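Local coordinates for protein nitrate reductase (Ulva prolifera, PDB 5YLY) that carries out the first step of nitrate assimilation, probably taking electrons from NADH through the FAD held in its cytochrome b5 reductase domain, at residues G120-F123 and S124-E128; E128-E131 and V132-V136; C264-P267 and P268-K271. All coordinates share one frame; numbering follows the deposited sequence.

Contact 1: G120-F123 and S124-E128; sequences GGKF and SQILE. With FAD (flavin-adenine dinucleotide), chain C.
The carboxamide of Gln-125 folds back onto Gly-121, the N-cap of helix 122-129. Its NE2 donates to Gly-121 O at 2.8 Å, in line with its own amide plane but standing above the carbonyl plane, and the same amide nitrogen also bonds Glu-119 O. The backbone bond from Gln-125 N to Gly-121 O is weak, while Leu-127 N binds Phe-123 O firmly at 2.9 Å.

The apolar contacts lie on Phe-123, whose CG is anti to the backbone N (chi1 -157°). This turns the ring to meet Ile-126 CD1 with its CD1 at 4.0 Å and Leu-127 CD2 with its CE2 at 3.7 Å. Val-86, Tyr-90 and Ile-72 surround the ring further.

The polar contacts converge on the FAD pyrophosphate. Lys-122 N reaches O1A at 2.9 Å and Phe-123 N reaches O1P at 2.8 Å. Ser-124 grips O2P twice, from its N and, at 2.7 Å, from OG, which sits between backbone N and carbonyl carbon (chi1 59°) and is positioned by a bond from Tyr-109 N. A CB on Gly-121 would run into both Ser-124 OG and O2P, so glycine suits the cap. The Lys-122 ammonium instead pairs with Glu-84.

The pyrophosphate is thus bound by three backbone N-H groups of the first helical turn and one serine hydroxyl, at a place where the helix dipole would probably favour its negative charge.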
loop_
_atom_site.group_PDB
_atom_site.type_symbol
_atom_site.label_atom_id
_atom_site.label_comp_id
_atom_site.label_asym_id
_atom_site.label_seq_id
_atom_site.Cartn_x
_atom_site.Cartn_y
_atom_site.Cartn_z
ATOM N N GLY A 120 -9.721 15.446 12.976
ATOM C CA GLY A 120 -9.257 14.118 12.585
ATOM C C GLY A 120 -9.545 13.841 11.123
ATOM O O GLY A 120 -9.825 14.767 10.357
ATOM N N GLY A 121 -9.488 12.570 10.748
ATOM C CA GLY A 121 -9.757 12.110 9.393
ATOM C C GLY A 121 -11.201 11.688 9.258
ATOM O O GLY A 121 -11.699 10.915 10.083
ATOM N N LYS A 122 -11.895 12.212 8.228
ATOM C CA LYS A 122 -13.322 11.950 8.024
ATOM C C LYS A 122 -13.694 10.456 7.848
ATOM O O LYS A 122 -14.482 9.933 8.637
ATOM C CB LYS A 122 -13.851 12.798 6.853
ATOM C CG LYS A 122 -15.373 12.814 6.731
ATOM C CD LYS A 122 -15.904 14.122 6.153
ATOM C CE LYS A 122 -15.623 14.336 4.682
ATOM N NZ LYS A 122 -16.046 15.700 4.237
ATOM N N PHE A 123 -13.168 9.795 6.810
ATOM C CA PHE A 123 -13.531 8.426 6.498
ATOM C C PHE A 123 -12.911 7.378 7.428
ATOM O O PHE A 123 -13.598 6.390 7.735
ATOM C CB PHE A 123 -13.247 8.105 5.035
ATOM C CG PHE A 123 -14.079 6.951 4.533
ATOM C CD1 PHE A 123 -15.470 7.057 4.453
ATOM C CD2 PHE A 123 -13.484 5.736 4.201
ATOM C CE1 PHE A 123 -16.245 5.976 4.025
ATOM C CE2 PHE A 123 -14.256 4.669 3.740
ATOM C CZ PHE A 123 -15.630 4.803 3.640
ATOM N N SER A 124 -11.655 7.571 7.899
ATOM C CA SER A 124 -11.093 6.588 8.845
ATOM C C SER A 124 -11.925 6.539 10.159
ATOM O O SER A 124 -12.120 5.452 10.702
ATOM C CB SER A 124 -9.608 6.818 9.107
ATOM O OG SER A 124 -9.372 8.112 9.633
ATOM N N GLN A 125 -12.486 7.690 10.619
ATOM C CA GLN A 125 -13.352 7.686 11.809
ATOM C C GLN A 125 -14.720 7.068 11.459
ATOM O O GLN A 125 -15.297 6.361 12.285
ATOM C CB GLN A 125 -13.507 9.090 12.422
ATOM C CG GLN A 125 -12.215 9.633 12.974
ATOM C CD GLN A 125 -12.369 11.055 13.455
ATOM O OE1 GLN A 125 -12.620 11.299 14.629
ATOM N NE2 GLN A 125 -12.195 12.029 12.569
ATOM N N ILE A 126 -15.217 7.281 10.213
ATOM C CA ILE A 126 -16.470 6.645 9.788
ATOM C C ILE A 126 -16.299 5.126 9.877
ATOM O O ILE A 126 -17.152 4.449 10.450
ATOM C CB ILE A 126 -16.915 7.116 8.377
ATOM C CG1 ILE A 126 -17.498 8.551 8.463
ATOM C CG2 ILE A 126 -17.942 6.140 7.757
ATOM C CD1 ILE A 126 -17.547 9.276 7.099
ATOM N N LEU A 127 -15.187 4.599 9.312
ATOM C CA LEU A 127 -14.883 3.171 9.352
ATOM C C LEU A 127 -14.764 2.685 10.794
ATOM O O LEU A 127 -15.435 1.727 11.166
ATOM C CB LEU A 127 -13.587 2.876 8.596
ATOM C CG LEU A 127 -13.639 3.078 7.066
ATOM C CD1 LEU A 127 -12.242 2.824 6.461
ATOM C CD2 LEU A 127 -14.685 2.127 6.426
ATOM N N GLU A 128 -13.986 3.392 11.628
ATOM C CA GLU A 128 -13.811 3.014 13.041
ATOM C C GLU A 128 -15.151 2.975 13.805
ATOM O O GLU A 128 -15.311 2.159 14.714
ATOM C CB GLU A 128 -12.804 3.970 13.733
ATOM C CG GLU A 128 -12.438 3.584 15.174
ATOM C CD GLU A 128 -11.741 2.251 15.376
ATOM O OE1 GLU A 128 -11.261 1.658 14.385
ATOM O OE2 GLU A 128 -11.640 1.814 16.544
HETATM P PA FAD C . -9.126 13.041 5.632
HETATM O O1A FAD C . -10.376 13.611 6.190
HETATM O O2A FAD C . -9.134 12.854 4.133
HETATM O O5B FAD C . -7.889 13.973 6.121
HETATM C C5B FAD C . -6.845 14.334 5.191
HETATM C C4B FAD C . -5.489 14.113 5.815
HETATM O O4B FAD C . -5.371 14.837 7.060
HETATM C C3B FAD C . -5.152 12.678 6.190
HETATM O O3B FAD C . -4.782 11.899 5.055
HETATM C C2B FAD C . -4.006 12.875 7.186
HETATM O O2B FAD C . -2.742 12.981 6.542
HETATM C C1B FAD C . -4.384 14.206 7.867
HETATM N N9A FAD C . -4.900 14.066 9.230
HETATM C C8A FAD C . -6.192 14.260 9.644
HETATM N N7A FAD C . -6.386 14.032 10.922
HETATM C C5A FAD C . -5.134 13.651 11.380
HETATM C C6A FAD C . -4.674 13.215 12.642
HETATM N N6A FAD C . -5.483 12.909 13.660
HETATM N N1A FAD C . -3.355 12.945 12.773
HETATM C C2A FAD C . -2.565 13.056 11.697
HETATM N N3A FAD C . -2.896 13.404 10.449
HETATM C C4A FAD C . -4.203 13.688 10.354
HETATM N N1 FAD C . -5.157 4.329 4.112
HETATM C C2 FAD C . -5.160 3.320 5.039
HETATM O O2 FAD C . -5.296 3.576 6.245
HETATM N N3 FAD C . -5.009 1.989 4.616
HETATM C C4 FAD C . -4.842 1.568 3.298
HETATM O O4 FAD C . -4.808 0.385 3.022
HETATM C C4X FAD C . -4.810 2.655 2.322
HETATM N N5 FAD C . -4.616 2.351 1.060
HETATM C C5X FAD C . -4.547 3.396 0.136
HETATM C C6 FAD C . -4.309 3.086 -1.211
HETATM C C7 FAD C . -4.233 4.092 -2.174
HETATM C C7M FAD C . -3.943 3.710 -3.604
HETATM C C8 FAD C . -4.396 5.451 -1.788
HETATM C C8M FAD C . -4.369 6.567 -2.815
HETATM C C9 FAD C . -4.610 5.760 -0.445
HETATM C C9A FAD C . -4.694 4.744 0.518
HETATM N N10 FAD C . -4.946 5.026 1.898
HETATM C C10 FAD C . -4.987 4.010 2.832
HETATM C "C1'" FAD C . -5.312 6.376 2.360
HETATM C "C2'" FAD C . -6.821 6.625 2.332
HETATM O "O2'" FAD C . -7.283 6.784 0.989
HETATM C "C3'" FAD C . -7.235 7.853 3.144
HETATM O "O3'" FAD C . -6.579 9.010 2.638
HETATM C "C4'" FAD C . -7.021 7.713 4.653
HETATM O "O4'" FAD C . -7.844 6.653 5.140
HETATM C "C5'" FAD C . -7.329 8.978 5.430
HETATM O "O5'" FAD C . -8.619 9.476 5.013
HETATM P P FAD C . -9.597 10.238 6.040
HETATM O O1P FAD C . -10.898 10.484 5.377
HETATM O O2P FAD C . -9.624 9.525 7.370
HETATM O O3P FAD C . -8.815 11.604 6.256
#

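Contact 2: E128-E131 and V132-V136; sequences EALE and VGDTV
A type II beta turn runs from Glu-131 to Asp-134, closed by Asp-134 N donating to Glu-131 O at 3.0 Å across Val-132 and Gly-133. The turn carries the chain from the end of helix 122-129 into strand 135-142 of the antiparallel FAD-binding sheet. Gly-133 holds a positive phi (104°), and any side chain here would press on the carbonyl oxygen of Val-132, so glycine is the natural occupant of this corner.

Asp-134 also reaches back across the turn with its side chain. Its CG stands anti to the carbonyl carbon (chi1 -69°), which carries OD2 to Glu-131 N at 2.8 Å. That bond is almost perfectly straight, though the N-H comes from above the carboxylate plane. Glu-131 and Asp-134 are therefore joined by two bonds running in opposite senses. With an alanine in place of Asp-134, Glu-131 N would probably lose this acceptor and the start of the turn would be less firmly fixed.

Beneath the turn, Leu-130 offers its two methyls to different partners: CD2 lies beside Asp-134 CB at 4.0 Å, and CD1 meets Val-136 CG1 at 3.8 Å, the leucine and valine side chains crossing at about a right angle. Leu-130 and Val-136 both pack on Phe-53 of strand 48-54, as befits their buried positions, and Lys-41 binds Leu-130 O.

On the exposed side, a water donates to Glu-131 OE1 at 2.7 Å and accepts from Val-132 N at 2.9 Å.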
loop_
_atom_site.group_PDB
_atom_site.type_symbol
_atom_site.label_atom_id
_atom_site.label_comp_id
_atom_site.label_asym_id
_atom_site.label_seq_id
_atom_site.Cartn_x
_atom_site.Cartn_y
_atom_site.Cartn_z
ATOM N N GLU A 128 -13.986 3.392 11.628
ATOM C CA GLU A 128 -13.811 3.014 13.041
ATOM C C GLU A 128 -15.151 2.975 13.805
ATOM O O GLU A 128 -15.311 2.159 14.714
ATOM C CB GLU A 128 -12.804 3.970 13.733
ATOM C CG GLU A 128 -12.438 3.584 15.174
ATOM C CD GLU A 128 -11.741 2.251 15.376
ATOM O OE1 GLU A 128 -11.261 1.658 14.385
ATOM O OE2 GLU A 128 -11.640 1.814 16.544
ATOM N N ALA A 129 -16.121 3.826 13.411
ATOM C CA ALA A 129 -17.418 3.858 14.088
ATOM C C ALA A 129 -18.342 2.721 13.624
ATOM O O ALA A 129 -19.371 2.488 14.259
ATOM C CB ALA A 129 -18.090 5.217 13.897
ATOM N N LEU A 130 -17.959 1.980 12.546
ATOM C CA LEU A 130 -18.810 0.883 12.061
ATOM C C LEU A 130 -18.916 -0.251 13.033
ATOM O O LEU A 130 -17.955 -0.539 13.742
ATOM C CB LEU A 130 -18.302 0.304 10.742
ATOM C CG LEU A 130 -18.282 1.198 9.504
ATOM C CD1 LEU A 130 -17.804 0.426 8.344
ATOM C CD2 LEU A 130 -19.690 1.797 9.194
ATOM N N GLU A 131 -20.091 -0.887 13.082
ATOM C CA GLU A 131 -20.286 -2.075 13.911
ATOM C C GLU A 131 -20.385 -3.261 12.948
ATOM O O GLU A 131 -20.772 -3.071 11.793
ATOM C CB GLU A 131 -21.551 -1.983 14.777
ATOM C CG GLU A 131 -21.484 -0.902 15.860
ATOM C CD GLU A 131 -20.428 -1.070 16.944
ATOM O OE1 GLU A 131 -19.926 -2.198 17.148
ATOM O OE2 GLU A 131 -20.124 -0.063 17.619
ATOM N N VAL A 132 -20.009 -4.468 13.400
ATOM C CA VAL A 132 -20.136 -5.676 12.578
ATOM C C VAL A 132 -21.597 -5.749 12.135
ATOM O O VAL A 132 -22.516 -5.491 12.944
ATOM C CB VAL A 132 -19.681 -6.922 13.401
ATOM C CG1 VAL A 132 -20.184 -8.237 12.778
ATOM C CG2 VAL A 132 -18.155 -6.935 13.555
ATOM N N GLY A 133 -21.794 -6.006 10.848
ATOM C CA GLY A 133 -23.128 -6.057 10.249
ATOM C C GLY A 133 -23.438 -4.820 9.421
ATOM O O GLY A 133 -24.351 -4.853 8.591
ATOM N N ASP A 134 -22.691 -3.708 9.639
ATOM C CA ASP A 134 -22.869 -2.472 8.856
ATOM C C ASP A 134 -22.230 -2.696 7.486
ATOM O O ASP A 134 -21.373 -3.579 7.339
ATOM C CB ASP A 134 -22.187 -1.267 9.545
ATOM C CG ASP A 134 -22.839 -0.814 10.830
ATOM O OD1 ASP A 134 -23.934 -1.343 11.162
ATOM O OD2 ASP A 134 -22.246 0.063 11.529
ATOM N N THR A 135 -22.617 -1.892 6.492
ATOM C CA THR A 135 -22.078 -2.060 5.147
ATOM C C THR A 135 -21.386 -0.821 4.615
ATOM O O THR A 135 -21.603 0.287 5.100
ATOM C CB THR A 135 -23.223 -2.443 4.174
ATOM O OG1 THR A 135 -24.153 -1.353 4.124
ATOM C CG2 THR A 135 -23.935 -3.739 4.569
ATOM N N VAL A 136 -20.557 -1.022 3.581
ATOM C CA VAL A 136 -19.910 0.042 2.817
ATOM C C VAL A 136 -20.135 -0.312 1.353
ATOM O O VAL A 136 -20.510 -1.445 1.038
ATOM C CB VAL A 136 -18.396 0.222 3.100
ATOM C CG1 VAL A 136 -18.128 0.604 4.556
ATOM C CG2 VAL A 136 -17.584 -1.015 2.652
HETATM O O HOH W 1 -19.135 -4.615 16.187
#

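Contact 3: C264-P267 and P268-K271; sequences CGPP and PMLK
The fork of Leu-270 lies over the bare backbone of Gly-265. Leu-270 CD1 is 3.8 Å from Gly-265 O, and Leu-270 CD2 rests 3.9 Å from Gly-265 N. Its CG, anti to the carbonyl carbon (chi1 -64°), points the fork back along the strand end toward Cys-264. A side chain at Gly-265 would push a carbon toward Met-269 SD and collide with the ring of Pro-266, so the smooth surface of a glycine, fully extended here, is what the neighbours require.

Met-269 supplies the second bump. Its chain leaves the helix extended and then bends at chi3, bringing CE to 4.1 Å from Pro-266 CD. The thioether and the proline ring lie side by side and point the same way, a flexible group matched to a rigid one. The three proline rings form a third, stepped surface: Pro-268 CD fits beside Pro-267 CB at 3.6 Å and also meets Pro-266 CB at 4.0 Å.

Pro-266 is the N-cap of helix 267-280, and Pro-267 and Pro-268 occupy its first turn. Proline suits these places because an N-H in the first turn would have no helical carbonyl before it to bind, so little is lost with a residue that lacks one. The carbonyls are still used: Leu-270 N donates to Pro-266 O at 3.3 Å, and Lys-271 N to Pro-267 O at 3.1 Å.

Cys-264 ends strand 259-264 on the flavin side, its side chain about 5 Å from FAD at the nearest atoms and packed on Pro-176 and Met-177. This strand-to-helix turn is the CGPPPM motif of cytochrome b5 reductases, consistent with a place beside the nicotinamide nucleotide site.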
loop_
_atom_site.group_PDB
_atom_site.type_symbol
_atom_site.label_atom_id
_atom_site.label_comp_id
_atom_site.label_asym_id
_atom_site.label_seq_id
_atom_site.Cartn_x
_atom_site.Cartn_y
_atom_site.Cartn_z
ATOM N N CYS A 264 4.194 5.440 -3.539
ATOM C CA CYS A 264 2.907 5.783 -2.963
ATOM C C CYS A 264 3.111 6.468 -1.637
ATOM O O CYS A 264 3.718 5.917 -0.723
ATOM C CB CYS A 264 1.976 4.580 -2.844
ATOM S SG CYS A 264 0.275 5.040 -2.424
ATOM N N GLY A 265 2.633 7.689 -1.559
ATOM C CA GLY A 265 2.755 8.470 -0.346
ATOM C C GLY A 265 2.216 9.864 -0.515
ATOM O O GLY A 265 1.721 10.211 -1.594
ATOM N N PRO A 266 2.362 10.704 0.535
ATOM C CA PRO A 266 1.877 12.093 0.437
ATOM C C PRO A 266 2.470 12.813 -0.782
ATOM O O PRO A 266 3.664 12.637 -1.086
ATOM C CB PRO A 266 2.337 12.722 1.752
ATOM C CG PRO A 266 2.397 11.576 2.705
ATOM C CD PRO A 266 2.934 10.430 1.870
ATOM N N PRO A 267 1.638 13.569 -1.544
ATOM C CA PRO A 267 2.159 14.253 -2.734
ATOM C C PRO A 267 3.460 15.046 -2.523
ATOM O O PRO A 267 4.327 14.881 -3.383
ATOM C CB PRO A 267 0.986 15.142 -3.177
ATOM C CG PRO A 267 -0.227 14.397 -2.674
ATOM C CD PRO A 267 0.195 13.840 -1.355
ATOM N N PRO A 268 3.677 15.840 -1.421
ATOM C CA PRO A 268 4.951 16.579 -1.303
ATOM C C PRO A 268 6.168 15.670 -1.192
ATOM O O PRO A 268 7.179 15.956 -1.823
ATOM C CB PRO A 268 4.769 17.436 -0.044
ATOM C CG PRO A 268 3.314 17.471 0.205
ATOM C CD PRO A 268 2.796 16.159 -0.272
ATOM N N MET A 269 6.046 14.545 -0.449
ATOM C CA MET A 269 7.127 13.568 -0.287
ATOM C C MET A 269 7.573 13.005 -1.651
ATOM O O MET A 269 8.767 12.927 -1.917
ATOM C CB MET A 269 6.678 12.428 0.653
ATOM C CG MET A 269 7.774 11.436 0.986
ATOM S SD MET A 269 7.128 9.852 1.620
ATOM C CE MET A 269 6.795 10.307 3.330
ATOM N N LEU A 270 6.612 12.648 -2.510
ATOM C CA LEU A 270 6.881 12.071 -3.817
ATOM C C LEU A 270 7.530 13.080 -4.769
ATOM O O LEU A 270 8.547 12.784 -5.397
ATOM C CB LEU A 270 5.592 11.526 -4.440
ATOM C CG LEU A 270 4.865 10.355 -3.737
ATOM C CD1 LEU A 270 3.866 9.709 -4.670
ATOM C CD2 LEU A 270 5.840 9.299 -3.204
ATOM N N LYS A 271 6.921 14.264 -4.897
ATOM C CA LYS A 271 7.384 15.264 -5.836
ATOM C C LYS A 271 8.737 15.891 -5.449
ATOM O O LYS A 271 9.563 16.177 -6.325
ATOM C CB LYS A 271 6.300 16.356 -6.003
ATOM C CG LYS A 271 6.606 17.358 -7.103
ATOM C CD LYS A 271 5.476 18.358 -7.299
ATOM C CE LYS A 271 5.825 19.322 -8.399
ATOM N NZ LYS A 271 4.660 20.164 -8.735
#

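Overall arrangement
Contacts 1 and 2 are consecutive: they share Glu-128, use helix 122-129, and touch where Leu-127 CD2 packs on Val-136 CG1 at 4.2 Å. Contact 1 lies at the cofactor, where backbone N-H groups and a serine hydroxyl meet the pyrophosphate. Contact 2 is a more exposed turn, closed by a backbone bond and a carboxylate, with a bridging water and a buried leucine and valine. Contact 3 belongs to the NAD-binding range, its centre about 21 Å from that of contact 1. Like contact 1 it starts a helix, but it is Cys-264, at the end of its strand, that approaches FAD; Cys-264 and Leu-270 are buried, the prolines exposed, and hydrocarbon packing replaces anion binding.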